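Local atomic coordinates of jasmonate-induced oxygenase 2 (Arabidopsis thaliana, PDB entry 6LSV), a protein that catalyses the iron- and 2-oxoglutarate-dependent oxidation of the stress hormone jasmonate to 12-hydroxyjasmonate in the plant defence pathway. Residues Ile7-Glu15 and Ser132-Phe140; Pro218-Asp229 and Ser281-Ser290. One frame throughout, in Å; residues are numbered along the deposited sequence.

Interaction 1: Ile7-Glu15 and Ser132-Phe140; sequences IVRVQSLAE and SLDWSDYYF. With JAA ({(1R,2R)-3-oxo-2-[(2Z)-pent-2-en-1-yl]cyclopentyl}acetic acid), chain D.
V10 and Q11, the first two residues of the short N-terminal helix 10-15, are held by the carboxylate of D137 at the start of strand 137-144, while the same helix lies against the indole of W135: a buried contact of the helix with the start of that strand and the loop leading into it. The carboxylate of D137 straddles the helix start. OD1 takes the backbone N-H of V10 through its syn lone pair (V10 N to D137 OD1 2.8 Å), and OD2 receives that of Q11 on its syn side, though clearly out of the carboxylate plane (Q11 N to D137 OD2 3.0 Å). Both oxygens thus serve the amides of the helix's first turn, where the positive end of the helix would be expected to favour the charged aspartate; S123 gives D137 OD1 a further hydrogen bond. R9, at the N-cap position, sends its guanidinium elsewhere, to a salt bridge with E109.

The apolar half belongs to W135. V10 CG1, anti to its own amide nitrogen (chi1 -171°), is carried over the indole face and makes a CH-pi contact, 3.4 Å from the centroid of the five-membered ring of W135 and 14° off its normal. L13 meets the far end of the benzo ring obliquely, with its CB 3.6 Å from W135 CH2 and its CD1 3.7 Å from W135 CZ3. A hydrogen bond from W135 NE1 to the carbonyl of K214 helps fix the indole's rotation.

Farther along the strand, F140 lines the jasmonate pocket, one ring face against the cyclopentanone, its CZ 3.7 Å from ligand atom C06. The arrangement is that of an N-terminal helix packed at the entry of a strand of the large sheet in the double-stranded beta-helix fold of 2-oxoglutarate oxygenases.

Interaction 2: Pro218-Asp229 and Ser281-Ser290; sequences PELALGLSPHSD and SVEHRVIVNS. With FE (Fe (III) ion), chain E; AKG (2-oxoglutaric acid), chain C; JAA ({(1R,2R)-3-oxo-2-[(2Z)-pent-2-en-1-yl]cyclopentyl}acetic acid), chain D.
H227 and H284 come from neighbouring antiparallel strands and converge on the iron, which H227 NE2 meets at 2.4 Å and H284 NE2 at 2.6 Å; their rings lie obliquely, planes 63° apart. D229 OD1 is the third protein ligand, 2.5 Å from the iron, completing the His-X-Asp...His facial triad of this family, and 2-oxoglutarate binds through O1 of the carboxylate beside its keto group. Jasmonate's terminal methyl, C15, lies 4.3 Å from the iron, consistent with hydroxylation there to give 12-hydroxyjasmonate.

Behind the metal, the backbones of H227 and H284 form a hydrogen-bonded antiparallel pair, so both imidazoles leave the same face of the sheet. The other ring nitrogen of H227 is tied back to its own strand, ND1 donating to the carbonyl of S225 (3.2 Å), which should restrain ring rotation. T234 holds the second carboxylate oxygen of D229.

Farther along, after a one-residue register shift, L224 pairs with V286, V286 N donating to L224 O at 3.0 Å, while G223 and L224 both face V286 in a classic beta bulge. On the histidines' face, V286 CG2 approaches the distal carboxylate of 2-oxoglutarate, 3.4 Å from its O4. Strand 284-286 edges the small sheet beside 245-248, whereas L224 and V286 both touch Y212 of strand 204-212 in the large sheet.

How the interactions relate
The two interactions follow one another along the chain without crossing. From the N terminus, interaction 1 closes a long loop, with 116 residues between segments 7-15 and 132-140. Strand 204-212 then leads into interaction 2, whose segments are separated by 51 residues that include strands of both sheets. The closures meet in space, their centres about 14 Å apart: the side chain of D134 probably hydrogen-bonds the hydroxyl of S225, and S136 OG lies against the carbonyl of G223 at a doubtfully short separation. Both also reach jasmonate, at its ring and at its side-chain end, so segment 132-140 connects the N-terminal helix with the metal-bearing strands and the jasmonate pocket.

Interaction 1: Ile7-Glu15 and Ser132-Phe140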
loop_
_atom_site.group_PDB
_atom_site.type_symbol
_atom_site.label_atom_id
_atom_site.label_comp_id
_atom_site.label_asym_id
_atom_site.label_seq_id
_atom_site.Cartn_x
_atom_site.Cartn_y
_atom_site.Cartn_z
ATOM N N ILE A 7 -22.675 2.470 2.740
ATOM C CA ILE A 7 -21.522 1.595 2.922
ATOM C C ILE A 7 -21.923 0.404 3.781
ATOM O O ILE A 7 -22.527 0.567 4.847
ATOM C CB ILE A 7 -20.347 2.355 3.561
ATOM C CG1 ILE A 7 -19.432 2.962 2.496
ATOM C CG2 ILE A 7 -19.512 1.417 4.390
ATOM C CD1 ILE A 7 -20.137 3.792 1.474
ATOM N N VAL A 8 -21.583 -0.793 3.321
ATOM C CA VAL A 8 -21.720 -2.009 4.111
ATOM C C VAL A 8 -20.348 -2.350 4.676
ATOM O O VAL A 8 -19.379 -2.499 3.921
ATOM C CB VAL A 8 -22.272 -3.167 3.270
ATOM C CG1 VAL A 8 -22.098 -4.477 4.007
ATOM C CG2 VAL A 8 -23.726 -2.926 2.940
ATOM N N ARG A 9 -20.255 -2.464 5.997
ATOM C CA ARG A 9 -18.994 -2.832 6.631
ATOM C C ARG A 9 -18.805 -4.339 6.530
ATOM O O ARG A 9 -19.618 -5.108 7.053
ATOM C CB ARG A 9 -18.969 -2.377 8.086
ATOM C CG ARG A 9 -19.261 -0.900 8.266
ATOM C CD ARG A 9 -18.281 -0.036 7.492
ATOM N NE ARG A 9 -18.569 1.383 7.672
ATOM C CZ ARG A 9 -17.875 2.369 7.111
ATOM N NH1 ARG A 9 -16.843 2.094 6.325
ATOM N NH2 ARG A 9 -18.217 3.631 7.331
ATOM N N VAL A 10 -17.732 -4.762 5.854
ATOM C CA VAL A 10 -17.499 -6.185 5.620
ATOM C C VAL A 10 -17.478 -6.959 6.930
ATOM O O VAL A 10 -17.865 -8.134 6.976
ATOM C CB VAL A 10 -16.197 -6.379 4.815
ATOM C CG1 VAL A 10 -16.052 -7.819 4.374
ATOM C CG2 VAL A 10 -16.186 -5.457 3.609
ATOM N N GLN A 11 -17.053 -6.313 8.019
ATOM C CA GLN A 11 -17.104 -6.962 9.324
ATOM C C GLN A 11 -18.533 -7.331 9.704
ATOM O O GLN A 11 -18.765 -8.371 10.333
ATOM C CB GLN A 11 -16.486 -6.055 10.386
ATOM C CG GLN A 11 -16.320 -6.730 11.731
ATOM C CD GLN A 11 -16.017 -5.751 12.844
ATOM O OE1 GLN A 11 -15.889 -4.547 12.613
ATOM N NE2 GLN A 11 -15.902 -6.264 14.064
ATOM N N SER A 12 -19.506 -6.492 9.332
ATOM C CA SER A 12 -20.901 -6.796 9.637
ATOM C C SER A 12 -21.351 -8.062 8.928
ATOM O O SER A 12 -22.122 -8.854 9.483
ATOM C CB SER A 12 -21.804 -5.627 9.241
ATOM O OG SER A 12 -21.394 -4.419 9.855
ATOM N N LEU A 13 -20.886 -8.266 7.695
ATOM C CA LEU A 13 -21.251 -9.469 6.957
ATOM C C LEU A 13 -20.636 -10.709 7.595
ATOM O O LEU A 13 -21.316 -11.723 7.787
ATOM C CB LEU A 13 -20.823 -9.333 5.494
ATOM C CG LEU A 13 -21.190 -8.004 4.827
ATOM C CD1 LEU A 13 -20.478 -7.840 3.493
ATOM C CD2 LEU A 13 -22.696 -7.908 4.647
ATOM N N ALA A 14 -19.351 -10.638 7.949
ATOM C CA ALA A 14 -18.697 -11.785 8.569
ATOM C C ALA A 14 -19.265 -12.081 9.951
ATOM O O ALA A 14 -19.194 -13.224 10.413
ATOM C CB ALA A 14 -17.189 -11.547 8.656
ATOM N N GLU A 15 -19.821 -11.072 10.626
ATOM C CA GLU A 15 -20.370 -11.286 11.960
ATOM C C GLU A 15 -21.771 -11.870 11.902
ATOM O O GLU A 15 -22.185 -12.576 12.830
ATOM C CB GLU A 15 -20.352 -9.980 12.751
ATOM C CG GLU A 15 -19.039 -9.769 13.473
ATOM C CD GLU A 15 -18.893 -8.376 14.037
ATOM O OE1 GLU A 15 -19.867 -7.599 13.954
ATOM O OE2 GLU A 15 -17.802 -8.061 14.559
ATOM N N SER A 132 -18.085 -3.968 -8.263
ATOM C CA SER A 132 -17.758 -5.065 -7.365
ATOM C C SER A 132 -16.952 -4.545 -6.181
ATOM O O SER A 132 -16.186 -3.584 -6.294
ATOM C CB SER A 132 -16.971 -6.147 -8.102
ATOM O OG SER A 132 -17.168 -7.418 -7.502
ATOM N N LEU A 133 -17.132 -5.187 -5.033
ATOM C CA LEU A 133 -16.490 -4.755 -3.803
ATOM C C LEU A 133 -15.503 -5.806 -3.315
ATOM O O LEU A 133 -15.571 -6.983 -3.686
ATOM C CB LEU A 133 -17.527 -4.465 -2.716
ATOM C CG LEU A 133 -18.512 -3.358 -3.079
ATOM C CD1 LEU A 133 -19.550 -3.196 -1.986
ATOM C CD2 LEU A 133 -17.769 -2.055 -3.320
ATOM N N ASP A 134 -14.582 -5.361 -2.465
ATOM C CA ASP A 134 -13.568 -6.227 -1.888
ATOM C C ASP A 134 -13.943 -6.611 -0.462
ATOM O O ASP A 134 -14.652 -5.879 0.237
ATOM C CB ASP A 134 -12.200 -5.545 -1.911
ATOM C CG ASP A 134 -11.649 -5.397 -3.318
ATOM O OD1 ASP A 134 -12.132 -6.107 -4.226
ATOM O OD2 ASP A 134 -10.737 -4.566 -3.515
ATOM N N TRP A 135 -13.458 -7.776 -0.035
ATOM C CA TRP A 135 -13.790 -8.315 1.283
ATOM C C TRP A 135 -12.816 -7.771 2.327
ATOM O O TRP A 135 -11.999 -8.491 2.904
ATOM C CB TRP A 135 -13.779 -9.838 1.256
ATOM C CG TRP A 135 -14.527 -10.449 2.407
ATOM C CD1 TRP A 135 -13.995 -10.962 3.554
ATOM C CD2 TRP A 135 -15.947 -10.598 2.522
ATOM N NE1 TRP A 135 -14.996 -11.426 4.374
ATOM C CE2 TRP A 135 -16.203 -11.212 3.764
ATOM C CE3 TRP A 135 -17.026 -10.270 1.695
ATOM C CZ2 TRP A 135 -17.494 -11.508 4.198
ATOM C CZ3 TRP A 135 -18.307 -10.564 2.128
ATOM C CH2 TRP A 135 -18.530 -11.178 3.366
ATOM N N SER A 136 -12.924 -6.468 2.572
ATOM C CA SER A 136 -12.062 -5.849 3.567
ATOM C C SER A 136 -12.650 -4.523 4.012
ATOM O O SER A 136 -13.331 -3.835 3.245
ATOM C CB SER A 136 -10.643 -5.619 3.031
ATOM O OG SER A 136 -10.671 -5.113 1.709
ATOM N N ASP A 137 -12.380 -4.186 5.268
ATOM C CA ASP A 137 -12.518 -2.842 5.800
ATOM C C ASP A 137 -11.123 -2.264 5.987
ATOM O O ASP A 137 -10.129 -2.996 6.014
ATOM C CB ASP A 137 -13.277 -2.843 7.131
ATOM C CG ASP A 137 -14.668 -3.443 7.011
ATOM O OD1 ASP A 137 -15.295 -3.295 5.942
ATOM O OD2 ASP A 137 -15.131 -4.069 7.987
ATOM N N TYR A 138 -11.041 -0.944 6.116
ATOM C CA TYR A 138 -9.735 -0.317 6.236
ATOM C C TYR A 138 -9.863 0.998 6.988
ATOM O O TYR A 138 -10.959 1.539 7.163
ATOM C CB TYR A 138 -9.096 -0.093 4.858
ATOM C CG TYR A 138 -9.806 0.947 4.022
ATOM C CD1 TYR A 138 -9.444 2.285 4.092
ATOM C CD2 TYR A 138 -10.840 0.588 3.163
ATOM C CE1 TYR A 138 -10.092 3.239 3.334
ATOM C CE2 TYR A 138 -11.495 1.536 2.398
ATOM C CZ TYR A 138 -11.117 2.862 2.489
ATOM O OH TYR A 138 -11.762 3.820 1.735
ATOM N N TYR A 139 -8.712 1.511 7.429
ATOM C CA TYR A 139 -8.596 2.846 7.996
ATOM C C TYR A 139 -7.505 3.603 7.257
ATOM O O TYR A 139 -6.488 3.027 6.870
ATOM C CB TYR A 139 -8.271 2.814 9.496
ATOM C CG TYR A 139 -8.734 4.054 10.219
ATOM C CD1 TYR A 139 -7.978 5.218 10.196
ATOM C CD2 TYR A 139 -9.938 4.068 10.907
ATOM C CE1 TYR A 139 -8.406 6.361 10.848
ATOM C CE2 TYR A 139 -10.374 5.202 11.561
ATOM C CZ TYR A 139 -9.606 6.343 11.529
ATOM O OH TYR A 139 -10.043 7.472 12.179
ATOM N N PHE A 140 -7.717 4.903 7.069
ATOM C CA PHE A 140 -6.774 5.734 6.330
ATOM C C PHE A 140 -6.553 7.039 7.082
ATOM O O PHE A 140 -7.512 7.655 7.557
ATOM C CB PHE A 140 -7.291 6.003 4.912
ATOM C CG PHE A 140 -6.374 6.845 4.072
ATOM C CD1 PHE A 140 -5.141 6.360 3.665
ATOM C CD2 PHE A 140 -6.753 8.120 3.679
ATOM C CE1 PHE A 140 -4.302 7.136 2.884
ATOM C CE2 PHE A 140 -5.916 8.899 2.901
ATOM C CZ PHE A 140 -4.691 8.408 2.503
HETATM O O01 JAA D . -7.055 4.042 0.641
HETATM O O02 JAA D . -2.951 8.411 -1.491
HETATM O O03 JAA D . -4.703 9.087 -2.586
HETATM C C04 JAA D . -5.119 6.314 -0.943
HETATM C C05 JAA D . -5.798 4.838 -1.018
HETATM C C06 JAA D . -6.309 7.248 -0.596
HETATM C C07 JAA D . -7.323 6.428 -0.141
HETATM C C08 JAA D . -6.714 4.905 -0.096
HETATM C C09 JAA D . -4.746 3.690 -0.689
HETATM C C10 JAA D . -4.529 6.702 -2.184
HETATM C C11 JAA D . -4.022 3.256 -1.964
HETATM C C12 JAA D . -4.032 8.148 -2.081
HETATM C C13 JAA D . -3.892 1.985 -2.292
HETATM C C14 JAA D . -4.465 0.876 -1.412
HETATM C C15 JAA D . -5.333 -0.052 -2.261
#

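Interaction 2: Pro218-Asp229 and Ser281-Ser290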
loop_
_atom_site.group_PDB
_atom_site.type_symbol
_atom_site.label_atom_id
_atom_site.label_comp_id
_atom_site.label_asym_id
_atom_site.label_seq_id
_atom_site.Cartn_x
_atom_site.Cartn_y
_atom_site.Cartn_z
ATOM N N PRO A 218 -14.338 -17.794 0.123
ATOM C CA PRO A 218 -13.184 -16.978 -0.287
ATOM C C PRO A 218 -12.662 -17.298 -1.673
ATOM O O PRO A 218 -11.932 -16.476 -2.239
ATOM C CB PRO A 218 -12.136 -17.294 0.784
ATOM C CG PRO A 218 -12.484 -18.670 1.224
ATOM C CD PRO A 218 -13.985 -18.740 1.195
ATOM N N GLU A 219 -13.000 -18.455 -2.241
ATOM C CA GLU A 219 -12.579 -18.745 -3.606
ATOM C C GLU A 219 -13.329 -17.911 -4.640
ATOM O O GLU A 219 -12.971 -17.954 -5.822
ATOM C CB GLU A 219 -12.747 -20.238 -3.906
ATOM C CG GLU A 219 -14.116 -20.636 -4.429
ATOM C CD GLU A 219 -15.134 -20.838 -3.321
ATOM O OE1 GLU A 219 -14.800 -20.597 -2.140
ATOM O OE2 GLU A 219 -16.274 -21.242 -3.637
ATOM N N LEU A 220 -14.353 -17.160 -4.230
ATOM C CA LEU A 220 -15.042 -16.226 -5.111
ATOM C C LEU A 220 -14.676 -14.777 -4.839
ATOM O O LEU A 220 -15.011 -13.905 -5.649
ATOM C CB LEU A 220 -16.564 -16.371 -4.974
ATOM C CG LEU A 220 -17.219 -17.744 -5.109
ATOM C CD1 LEU A 220 -18.721 -17.622 -4.877
ATOM C CD2 LEU A 220 -16.932 -18.348 -6.469
ATOM N N ALA A 221 -14.014 -14.499 -3.724
ATOM C CA ALA A 221 -13.828 -13.143 -3.243
ATOM C C ALA A 221 -12.352 -12.775 -3.254
ATOM O O ALA A 221 -11.469 -13.625 -3.400
ATOM C CB ALA A 221 -14.405 -12.985 -1.829
ATOM N N LEU A 222 -12.097 -11.480 -3.103
ATOM C CA LEU A 222 -10.754 -10.950 -2.947
ATOM C C LEU A 222 -10.778 -9.947 -1.807
ATOM O O LEU A 222 -11.670 -9.094 -1.750
ATOM C CB LEU A 222 -10.257 -10.282 -4.233
ATOM C CG LEU A 222 -9.684 -11.197 -5.318
ATOM C CD1 LEU A 222 -9.417 -10.411 -6.587
ATOM C CD2 LEU A 222 -8.419 -11.879 -4.836
ATOM N N GLY A 223 -9.819 -10.068 -0.888
ATOM C CA GLY A 223 -9.690 -9.059 0.147
ATOM C C GLY A 223 -9.364 -7.699 -0.428
ATOM O O GLY A 223 -9.830 -6.674 0.079
ATOM N N LEU A 224 -8.583 -7.672 -1.505
ATOM C CA LEU A 224 -8.232 -6.435 -2.196
ATOM C C LEU A 224 -7.895 -6.780 -3.639
ATOM O O LEU A 224 -7.016 -7.612 -3.888
ATOM C CB LEU A 224 -7.056 -5.750 -1.504
ATOM C CG LEU A 224 -6.791 -4.286 -1.845
ATOM C CD1 LEU A 224 -8.073 -3.470 -1.775
ATOM C CD2 LEU A 224 -5.733 -3.732 -0.902
ATOM N N SER A 225 -8.589 -6.149 -4.583
ATOM C CA SER A 225 -8.426 -6.455 -5.997
ATOM C C SER A 225 -7.069 -5.971 -6.515
ATOM O O SER A 225 -6.412 -5.145 -5.877
ATOM C CB SER A 225 -9.564 -5.825 -6.799
ATOM O OG SER A 225 -10.797 -6.457 -6.508
ATOM N N PRO A 226 -6.624 -6.482 -7.672
ATOM C CA PRO A 226 -5.292 -6.121 -8.175
ATOM C C PRO A 226 -5.105 -4.618 -8.314
ATOM O O PRO A 226 -6.029 -3.883 -8.668
ATOM C CB PRO A 226 -5.232 -6.809 -9.543
ATOM C CG PRO A 226 -6.136 -7.968 -9.409
ATOM C CD PRO A 226 -7.260 -7.506 -8.525
ATOM N N HIS A 227 -3.880 -4.173 -8.036
ATOM C CA HIS A 227 -3.493 -2.777 -8.169
ATOM C C HIS A 227 -2.001 -2.652 -7.893
ATOM O O HIS A 227 -1.397 -3.507 -7.239
ATOM C CB HIS A 227 -4.261 -1.872 -7.203
ATOM C CG HIS A 227 -3.818 -2.012 -5.781
ATOM N ND1 HIS A 227 -3.998 -3.173 -5.059
ATOM C CD2 HIS A 227 -3.189 -1.147 -4.952
ATOM C CE1 HIS A 227 -3.506 -3.014 -3.845
ATOM N NE2 HIS A 227 -3.007 -1.794 -3.754
ATOM N N SER A 228 -1.420 -1.574 -8.402
ATOM C CA SER A 228 -0.150 -1.069 -7.910
ATOM C C SER A 228 -0.421 0.184 -7.087
ATOM O O SER A 228 -1.408 0.894 -7.316
ATOM C CB SER A 228 0.822 -0.760 -9.053
ATOM O OG SER A 228 0.264 0.148 -9.984
ATOM N N ASP A 229 0.444 0.442 -6.117
ATOM C CA ASP A 229 0.254 1.599 -5.252
ATOM C C ASP A 229 0.534 2.880 -6.029
ATOM O O ASP A 229 1.557 2.970 -6.719
ATOM C CB ASP A 229 1.160 1.505 -4.032
ATOM C CG ASP A 229 0.783 0.353 -3.129
ATOM O OD1 ASP A 229 -0.423 0.055 -3.032
ATOM O OD2 ASP A 229 1.689 -0.264 -2.530
ATOM N N SER A 281 6.606 -0.838 -10.650
ATOM C CA SER A 281 5.747 -0.933 -9.480
ATOM C C SER A 281 5.105 -2.315 -9.436
ATOM O O SER A 281 4.569 -2.790 -10.440
ATOM C CB SER A 281 4.682 0.165 -9.492
ATOM O OG SER A 281 3.820 0.050 -10.613
ATOM N N VAL A 282 5.181 -2.966 -8.275
ATOM C CA VAL A 282 4.614 -4.302 -8.128
ATOM C C VAL A 282 3.091 -4.228 -8.151
ATOM O O VAL A 282 2.481 -3.287 -7.622
ATOM C CB VAL A 282 5.120 -4.964 -6.834
ATOM C CG1 VAL A 282 4.727 -4.136 -5.608
ATOM C CG2 VAL A 282 4.587 -6.386 -6.718
ATOM N N GLU A 283 2.472 -5.217 -8.783
ATOM C CA GLU A 283 1.027 -5.392 -8.756
ATOM C C GLU A 283 0.687 -6.473 -7.738
ATOM O O GLU A 283 1.222 -7.584 -7.806
ATOM C CB GLU A 283 0.505 -5.773 -10.141
ATOM C CG GLU A 283 -1.002 -5.904 -10.231
ATOM C CD GLU A 283 -1.471 -6.229 -11.638
ATOM O OE1 GLU A 283 -0.632 -6.632 -12.473
ATOM O OE2 GLU A 283 -2.680 -6.086 -11.909
ATOM N N HIS A 284 -0.189 -6.148 -6.791
ATOM C CA HIS A 284 -0.519 -7.093 -5.737
ATOM C C HIS A 284 -2.023 -7.127 -5.505
ATOM O O HIS A 284 -2.775 -6.264 -5.966
ATOM C CB HIS A 284 0.220 -6.771 -4.429
ATOM C CG HIS A 284 0.334 -5.308 -4.141
ATOM N ND1 HIS A 284 1.233 -4.488 -4.792
ATOM C CD2 HIS A 284 -0.331 -4.518 -3.266
ATOM C CE1 HIS A 284 1.111 -3.256 -4.332
ATOM N NE2 HIS A 284 0.169 -3.246 -3.407
ATOM N N ARG A 285 -2.444 -8.163 -4.787
ATOM C CA ARG A 285 -3.830 -8.381 -4.404
ATOM C C ARG A 285 -3.822 -9.218 -3.133
ATOM O O ARG A 285 -2.817 -9.847 -2.794
ATOM C CB ARG A 285 -4.619 -9.077 -5.519
ATOM C CG ARG A 285 -4.311 -10.564 -5.637
ATOM C CD ARG A 285 -5.118 -11.233 -6.734
ATOM N NE ARG A 285 -4.965 -12.685 -6.690
ATOM C CZ ARG A 285 -5.467 -13.525 -7.590
ATOM N NH1 ARG A 285 -6.167 -13.066 -8.618
ATOM N NH2 ARG A 285 -5.270 -14.830 -7.459
ATOM N N VAL A 286 -4.947 -9.218 -2.428
ATOM C CA VAL A 286 -5.083 -9.974 -1.190
ATOM C C VAL A 286 -6.195 -10.995 -1.373
ATOM O O VAL A 286 -7.278 -10.661 -1.867
ATOM C CB VAL A 286 -5.368 -9.060 0.018
ATOM C CG1 VAL A 286 -5.258 -9.847 1.315
ATOM C CG2 VAL A 286 -4.413 -7.878 0.034
ATOM N N ILE A 287 -5.918 -12.237 -0.996
ATOM C CA ILE A 287 -6.931 -13.269 -0.933
ATOM C C ILE A 287 -7.333 -13.436 0.524
ATOM O O ILE A 287 -6.584 -13.101 1.446
ATOM C CB ILE A 287 -6.450 -14.607 -1.542
ATOM C CG1 ILE A 287 -5.273 -15.171 -0.748
ATOM C CG2 ILE A 287 -6.077 -14.425 -3.005
ATOM C CD1 ILE A 287 -4.690 -16.438 -1.346
ATOM N N VAL A 288 -8.543 -13.947 0.737
ATOM C CA VAL A 288 -9.075 -14.130 2.083
ATOM C C VAL A 288 -9.348 -15.614 2.290
ATOM O O VAL A 288 -9.157 -16.417 1.370
ATOM C CB VAL A 288 -10.342 -13.280 2.303
ATOM C CG1 VAL A 288 -9.974 -11.824 2.516
ATOM C CG2 VAL A 288 -11.284 -13.409 1.117
ATOM N N ASN A 289 -9.765 -15.997 3.495
ATOM C CA ASN A 289 -10.197 -17.370 3.725
ATOM C C ASN A 289 -11.300 -17.394 4.773
ATOM O O ASN A 289 -11.620 -16.384 5.405
ATOM C CB ASN A 289 -9.033 -18.289 4.123
ATOM C CG ASN A 289 -8.164 -17.706 5.212
ATOM O OD1 ASN A 289 -8.649 -17.056 6.135
ATOM N ND2 ASN A 289 -6.862 -17.951 5.115
ATOM N N SER A 290 -11.880 -18.582 4.947
ATOM C CA SER A 290 -13.083 -18.752 5.746
ATOM C C SER A 290 -12.810 -18.892 7.233
ATOM O O SER A 290 -13.744 -18.757 8.030
ATOM C CB SER A 290 -13.848 -19.988 5.269
ATOM O OG SER A 290 -13.034 -21.147 5.361
HETATM FE FE FE E . -1.467 -1.859 -1.912
HETATM C C1 AKG C . -2.146 -2.582 0.510
HETATM O O1 AKG C . -1.151 -1.952 0.074
HETATM O O2 AKG C . -3.145 -1.938 0.937
HETATM C C2 AKG C . -2.137 -4.115 0.491
HETATM O O5 AKG C . -2.054 -4.670 -0.553
HETATM C C3 AKG C . -2.231 -4.949 1.776
HETATM C C4 AKG C . -1.351 -6.195 1.632
HETATM C C5 AKG C . -1.733 -7.260 2.661
HETATM O O3 AKG C . -0.878 -8.077 3.093
HETATM O O4 AKG C . -2.918 -7.321 3.076
HETATM O O01 JAA D . -7.055 4.042 0.641
HETATM O O02 JAA D . -2.951 8.411 -1.491
HETATM O O03 JAA D . -4.703 9.087 -2.586
HETATM C C04 JAA D . -5.119 6.314 -0.943
HETATM C C05 JAA D . -5.798 4.838 -1.018
HETATM C C06 JAA D . -6.309 7.248 -0.596
HETATM C C07 JAA D . -7.323 6.428 -0.141
HETATM C C08 JAA D . -6.714 4.905 -0.096
HETATM C C09 JAA D . -4.746 3.690 -0.689
HETATM C C10 JAA D . -4.529 6.702 -2.184
HETATM C C11 JAA D . -4.022 3.256 -1.964
HETATM C C12 JAA D . -4.032 8.148 -2.081
HETATM C C13 JAA D . -3.892 1.985 -2.292
HETATM C C14 JAA D . -4.465 0.876 -1.412
HETATM C C15 JAA D . -5.333 -0.052 -2.261
HETATM O O HOH W 1 3.323 -0.965 -5.848
#